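Local coordinates for protein Exo-1,5-alpha-l-arabinofuranobiosidase (Gibberella zeae, PDB 2YDT) that probably hydrolyses alpha-1,5-linked L-arabinofuranose chains as an exo-acting glycosidase, and binds an arabinofuranosylated iminosugar inhibitor in its active-site pocket, at residues A273-G285 with Y323-L337. Numbering follows the deposited sequence. Where two conformers were deposited one is given.
With MN (manganese (II) ion), chain J.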
# COMPACT_ATOMS: atom_id res chain seq x y z
N ALA A 273 12.45 -5.94 -6.59
CA ALA A 273 12.14 -4.69 -7.30
C ALA A 273 10.63 -4.57 -7.46
O ALA A 273 9.93 -5.56 -7.60
CB ALA A 273 12.79 -4.64 -8.69
N GLY A 274 10.19 -3.31 -7.45
CA GLY A 274 8.79 -2.98 -7.80
C GLY A 274 7.82 -3.00 -6.64
O GLY A 274 7.84 -3.91 -5.80
N SER A 275 6.98 -1.96 -6.59
CA SER A 275 5.76 -1.92 -5.79
C SER A 275 5.77 -2.74 -4.50
O SER A 275 4.96 -3.68 -4.32
CB SER A 275 4.55 -2.29 -6.68
OG SER A 275 4.65 -3.58 -7.28
N PRO A 276 6.61 -2.29 -3.55
CA PRO A 276 6.77 -3.07 -2.34
C PRO A 276 5.72 -2.79 -1.27
O PRO A 276 4.99 -1.80 -1.33
CB PRO A 276 8.16 -2.66 -1.85
CG PRO A 276 8.33 -1.27 -2.34
CD PRO A 276 7.64 -1.25 -3.68
N TYR A 277 5.66 -3.66 -0.28
CA TYR A 277 4.75 -3.50 0.83
C TYR A 277 5.42 -4.08 2.07
O TYR A 277 5.87 -5.24 2.01
CB TYR A 277 3.39 -4.21 0.57
CG TYR A 277 2.26 -3.70 1.47
CD1 TYR A 277 1.35 -2.76 1.02
CD2 TYR A 277 2.16 -4.12 2.80
CE1 TYR A 277 0.40 -2.27 1.86
CE2 TYR A 277 1.22 -3.62 3.65
CZ TYR A 277 0.32 -2.69 3.15
OH TYR A 277 -0.67 -2.16 3.96
N VAL A 278 5.44 -3.33 3.18
CA VAL A 278 6.08 -3.78 4.42
C VAL A 278 5.10 -3.91 5.57
O VAL A 278 4.19 -3.08 5.72
CB VAL A 278 7.26 -2.84 4.85
CG1 VAL A 278 6.83 -1.47 5.29
CG2 VAL A 278 8.09 -3.48 5.99
N VAL A 279 5.31 -4.93 6.42
CA VAL A 279 4.67 -5.00 7.74
C VAL A 279 5.73 -5.45 8.74
O VAL A 279 6.81 -5.91 8.34
CB VAL A 279 3.46 -5.97 7.81
CG1 VAL A 279 2.36 -5.45 6.92
CG2 VAL A 279 3.86 -7.40 7.41
N TRP A 280 5.39 -5.32 10.03
CA TRP A 280 6.18 -5.91 11.10
C TRP A 280 5.24 -6.72 11.98
O TRP A 280 4.12 -6.29 12.30
CB TRP A 280 6.90 -4.84 11.93
CG TRP A 280 7.64 -5.41 13.15
CD1 TRP A 280 8.88 -5.92 13.16
CD2 TRP A 280 7.11 -5.57 14.47
NE1 TRP A 280 9.20 -6.36 14.44
CE2 TRP A 280 8.13 -6.18 15.25
CE3 TRP A 280 5.90 -5.27 15.06
CZ2 TRP A 280 7.96 -6.45 16.62
CZ3 TRP A 280 5.72 -5.57 16.43
CH2 TRP A 280 6.76 -6.15 17.18
N THR A 281 5.75 -7.88 12.40
CA THR A 281 5.04 -8.71 13.37
C THR A 281 5.96 -9.00 14.57
O THR A 281 7.15 -9.12 14.37
CB THR A 281 4.61 -10.06 12.73
OG1 THR A 281 4.15 -10.92 13.78
CG2 THR A 281 5.71 -10.74 11.93
N PRO A 282 5.37 -9.13 15.77
CA PRO A 282 6.15 -9.55 16.96
C PRO A 282 6.68 -10.99 16.88
O PRO A 282 7.58 -11.34 17.68
CB PRO A 282 5.16 -9.43 18.13
CG PRO A 282 3.91 -9.02 17.60
CD PRO A 282 3.98 -8.79 16.12
N TYR A 283 6.19 -11.79 15.94
CA TYR A 283 6.70 -13.15 15.75
C TYR A 283 8.22 -13.15 15.56
O TYR A 283 8.77 -12.33 14.83
CB TYR A 283 6.03 -13.86 14.56
CG TYR A 283 6.73 -15.17 14.25
CD1 TYR A 283 6.42 -16.31 14.97
CD2 TYR A 283 7.77 -15.24 13.30
CE1 TYR A 283 7.10 -17.50 14.75
CE2 TYR A 283 8.45 -16.43 13.08
CZ TYR A 283 8.09 -17.55 13.81
OH TYR A 283 8.76 -18.75 13.61
N GLY A 284 8.91 -14.10 16.20
CA GLY A 284 10.27 -14.44 15.84
C GLY A 284 11.34 -14.03 16.82
O GLY A 284 12.50 -14.07 16.49
N GLY A 285 10.96 -13.58 18.00
CA GLY A 285 11.98 -13.13 18.96
C GLY A 285 11.82 -11.67 19.32
O GLY A 285 10.85 -11.01 18.95
N TYR A 323 1.31 -7.05 -8.75
CA TYR A 323 1.59 -5.63 -8.54
C TYR A 323 1.08 -5.17 -7.20
O TYR A 323 -0.08 -5.44 -6.83
CB TYR A 323 0.94 -4.82 -9.66
CG TYR A 323 1.21 -3.33 -9.61
CD1 TYR A 323 2.47 -2.81 -9.89
CD2 TYR A 323 0.17 -2.43 -9.34
CE1 TYR A 323 2.71 -1.43 -9.87
CE2 TYR A 323 0.40 -1.05 -9.32
CZ TYR A 323 1.67 -0.56 -9.60
OH TYR A 323 1.89 0.78 -9.62
N THR A 324 1.98 -4.52 -6.46
CA THR A 324 1.70 -4.02 -5.10
C THR A 324 0.97 -5.06 -4.23
O THR A 324 0.07 -4.77 -3.44
CB THR A 324 1.04 -2.59 -5.09
OG1 THR A 324 1.14 -2.03 -3.77
CG2 THR A 324 -0.45 -2.61 -5.53
N ARG A 325 1.43 -6.31 -4.31
CA ARG A 325 0.95 -7.37 -3.44
C ARG A 325 1.11 -6.92 -2.00
O ARG A 325 2.19 -6.40 -1.64
CB ARG A 325 1.69 -8.68 -3.77
CG ARG A 325 1.02 -9.93 -3.22
CD ARG A 325 1.84 -11.20 -3.53
NE ARG A 325 3.15 -11.14 -2.89
CZ ARG A 325 4.00 -12.15 -2.84
NH1 ARG A 325 3.66 -13.32 -3.35
NH2 ARG A 325 5.21 -11.98 -2.30
N SER A 326 0.07 -7.09 -1.19
CA SER A 326 0.03 -6.53 0.15
C SER A 326 0.06 -7.59 1.21
O SER A 326 -0.11 -8.80 0.93
CB SER A 326 -1.19 -5.62 0.33
OG SER A 326 -2.37 -6.26 -0.01
N LEU A 327 0.30 -7.13 2.44
CA LEU A 327 0.50 -8.03 3.59
C LEU A 327 -0.29 -7.57 4.80
O LEU A 327 -0.57 -6.37 4.98
CB LEU A 327 1.98 -8.04 3.97
CG LEU A 327 3.02 -8.43 2.93
CD1 LEU A 327 4.50 -8.13 3.43
CD2 LEU A 327 2.88 -9.91 2.54
N LEU A 328 -0.67 -8.53 5.64
CA LEU A 328 -1.39 -8.26 6.85
C LEU A 328 -0.93 -9.25 7.93
O LEU A 328 -0.82 -10.45 7.66
CB LEU A 328 -2.89 -8.40 6.58
CG LEU A 328 -3.79 -8.17 7.77
CD1 LEU A 328 -5.10 -7.53 7.33
CD2 LEU A 328 -4.00 -9.52 8.53
N THR A 329 -0.66 -8.74 9.12
CA THR A 329 -0.35 -9.60 10.28
C THR A 329 -1.56 -9.63 11.22
O THR A 329 -2.27 -8.64 11.35
CB THR A 329 0.95 -9.12 10.98
OG1 THR A 329 1.31 -10.07 11.99
CG2 THR A 329 0.74 -7.75 11.63
N PHE A 330 -1.85 -10.76 11.88
CA PHE A 330 -3.04 -10.93 12.70
C PHE A 330 -2.75 -10.67 14.15
O PHE A 330 -1.78 -11.23 14.69
CB PHE A 330 -3.59 -12.36 12.57
CG PHE A 330 -4.19 -12.69 11.21
CD1 PHE A 330 -5.56 -12.63 11.02
CD2 PHE A 330 -3.39 -13.05 10.13
CE1 PHE A 330 -6.14 -12.94 9.74
CE2 PHE A 330 -3.97 -13.33 8.89
CZ PHE A 330 -5.33 -13.30 8.72
N GLN A 331 -3.58 -9.83 14.76
CA GLN A 331 -3.35 -9.34 16.13
C GLN A 331 -3.24 -10.52 17.11
O GLN A 331 -2.36 -10.52 17.97
CB GLN A 331 -4.48 -8.32 16.53
CG GLN A 331 -5.93 -8.90 16.60
CD GLN A 331 -7.14 -7.95 16.23
OE1 GLN A 331 -7.01 -6.80 15.80
NE2 GLN A 331 -8.34 -8.49 16.43
N LYS A 332 -4.10 -11.50 16.96
CA LYS A 332 -4.19 -12.60 17.94
C LYS A 332 -3.24 -13.72 17.68
O LYS A 332 -3.11 -14.62 18.51
CB LYS A 332 -5.62 -13.15 17.96
CG LYS A 332 -6.61 -12.04 18.24
CD LYS A 332 -7.58 -12.32 19.35
CE LYS A 332 -8.65 -13.31 18.89
NZ LYS A 332 -9.86 -13.30 19.79
N ASP A 333 -2.60 -13.72 16.52
CA ASP A 333 -1.57 -14.73 16.24
C ASP A 333 -0.55 -14.16 15.29
O ASP A 333 -0.67 -14.27 14.07
CB ASP A 333 -2.16 -16.04 15.71
CG ASP A 333 -1.10 -17.17 15.64
OD1 ASP A 333 0.13 -16.89 15.78
OD2 ASP A 333 -1.49 -18.35 15.44
N PRO A 334 0.48 -13.55 15.84
CA PRO A 334 1.55 -12.92 15.08
C PRO A 334 2.30 -13.85 14.10
O PRO A 334 3.00 -13.36 13.23
CB PRO A 334 2.50 -12.44 16.17
CG PRO A 334 1.64 -12.25 17.36
CD PRO A 334 0.64 -13.32 17.29
N ASP A 335 2.17 -15.17 14.27
CA ASP A 335 2.76 -16.13 13.32
C ASP A 335 2.01 -16.13 11.98
O ASP A 335 2.58 -16.47 10.97
CB ASP A 335 2.69 -17.53 13.94
CG ASP A 335 3.55 -18.55 13.22
OD1 ASP A 335 4.48 -18.22 12.46
OD2 ASP A 335 3.31 -19.76 13.47
N LEU A 336 0.75 -15.72 11.97
CA LEU A 336 -0.06 -15.77 10.75
C LEU A 336 0.18 -14.52 9.89
O LEU A 336 0.20 -13.37 10.41
CB LEU A 336 -1.55 -15.85 11.09
CG LEU A 336 -2.04 -17.18 11.71
CD1 LEU A 336 -3.56 -17.05 12.09
CD2 LEU A 336 -1.74 -18.33 10.78
N LEU A 337 0.33 -14.74 8.59
CA LEU A 337 0.57 -13.67 7.64
C LEU A 337 -0.37 -13.85 6.44
O LEU A 337 -0.32 -14.88 5.77
CB LEU A 337 2.01 -13.68 7.18
CG LEU A 337 2.42 -12.64 6.11
CD1 LEU A 337 2.59 -11.22 6.73
CD2 LEU A 337 3.71 -13.06 5.41
MN MN J . -5.90 -4.68 15.71
O HOH W 1 4.52 -6.29 -3.09
O HOH W 2 3.39 -0.67 -3.25
O HOH W 3 -7.41 -3.73 14.41
O HOH W 4 -5.21 -5.67 13.90
O HOH W 5 -4.82 -3.18 15.65
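Ser275 and Thr324 meet through a hydrogen bond: Thr324 N donates to Ser275 OG at 2.9 Å, nearly straight at 163°. Ser275 OG also lies 3.5 Å from Tyr323 CD1. One water donates to both Ser275 O and Arg325 O, while a second joins Pro276 O to Thr324 OG1, which is also hydrogen-bonded to Arg32.

Further along, Ser326 CB sits over one face of the Tyr277 ring, 4.0 Å from its centroid, and Val279 CG1 lies at that ring's edge. The Val279 methyls pack on Leu327 CB, and CG2 reaches Leu337 CD1 on the following strand. At the far end Thr281 OG1, swung anti to N (chi1 169°), donates to Pro334 O over 2.8 Å and accepts from Tyr283 N in an ST turn, so the hydroxyl bridges to segment 323-337 while closing the turn of its own segment. Asp335 OD1 lies 3.5 Å above the Tyr283 ring, toward its rim, with carboxylate and ring planes 14° apart; Arg360 and Ser362 hold OD2. Nearby, Gln331 OE1 binds the manganese ion at 2.4 Å, together with three waters.

Strands 277-281 and 326-330 run nearly parallel yet share no backbone hydrogen bonds. They are edge strands of successive four-stranded antiparallel sheets, packed through side chains as neighbouring blades of a six-bladed beta-propeller, with Tyr323 reaching the central iminosugar pocket.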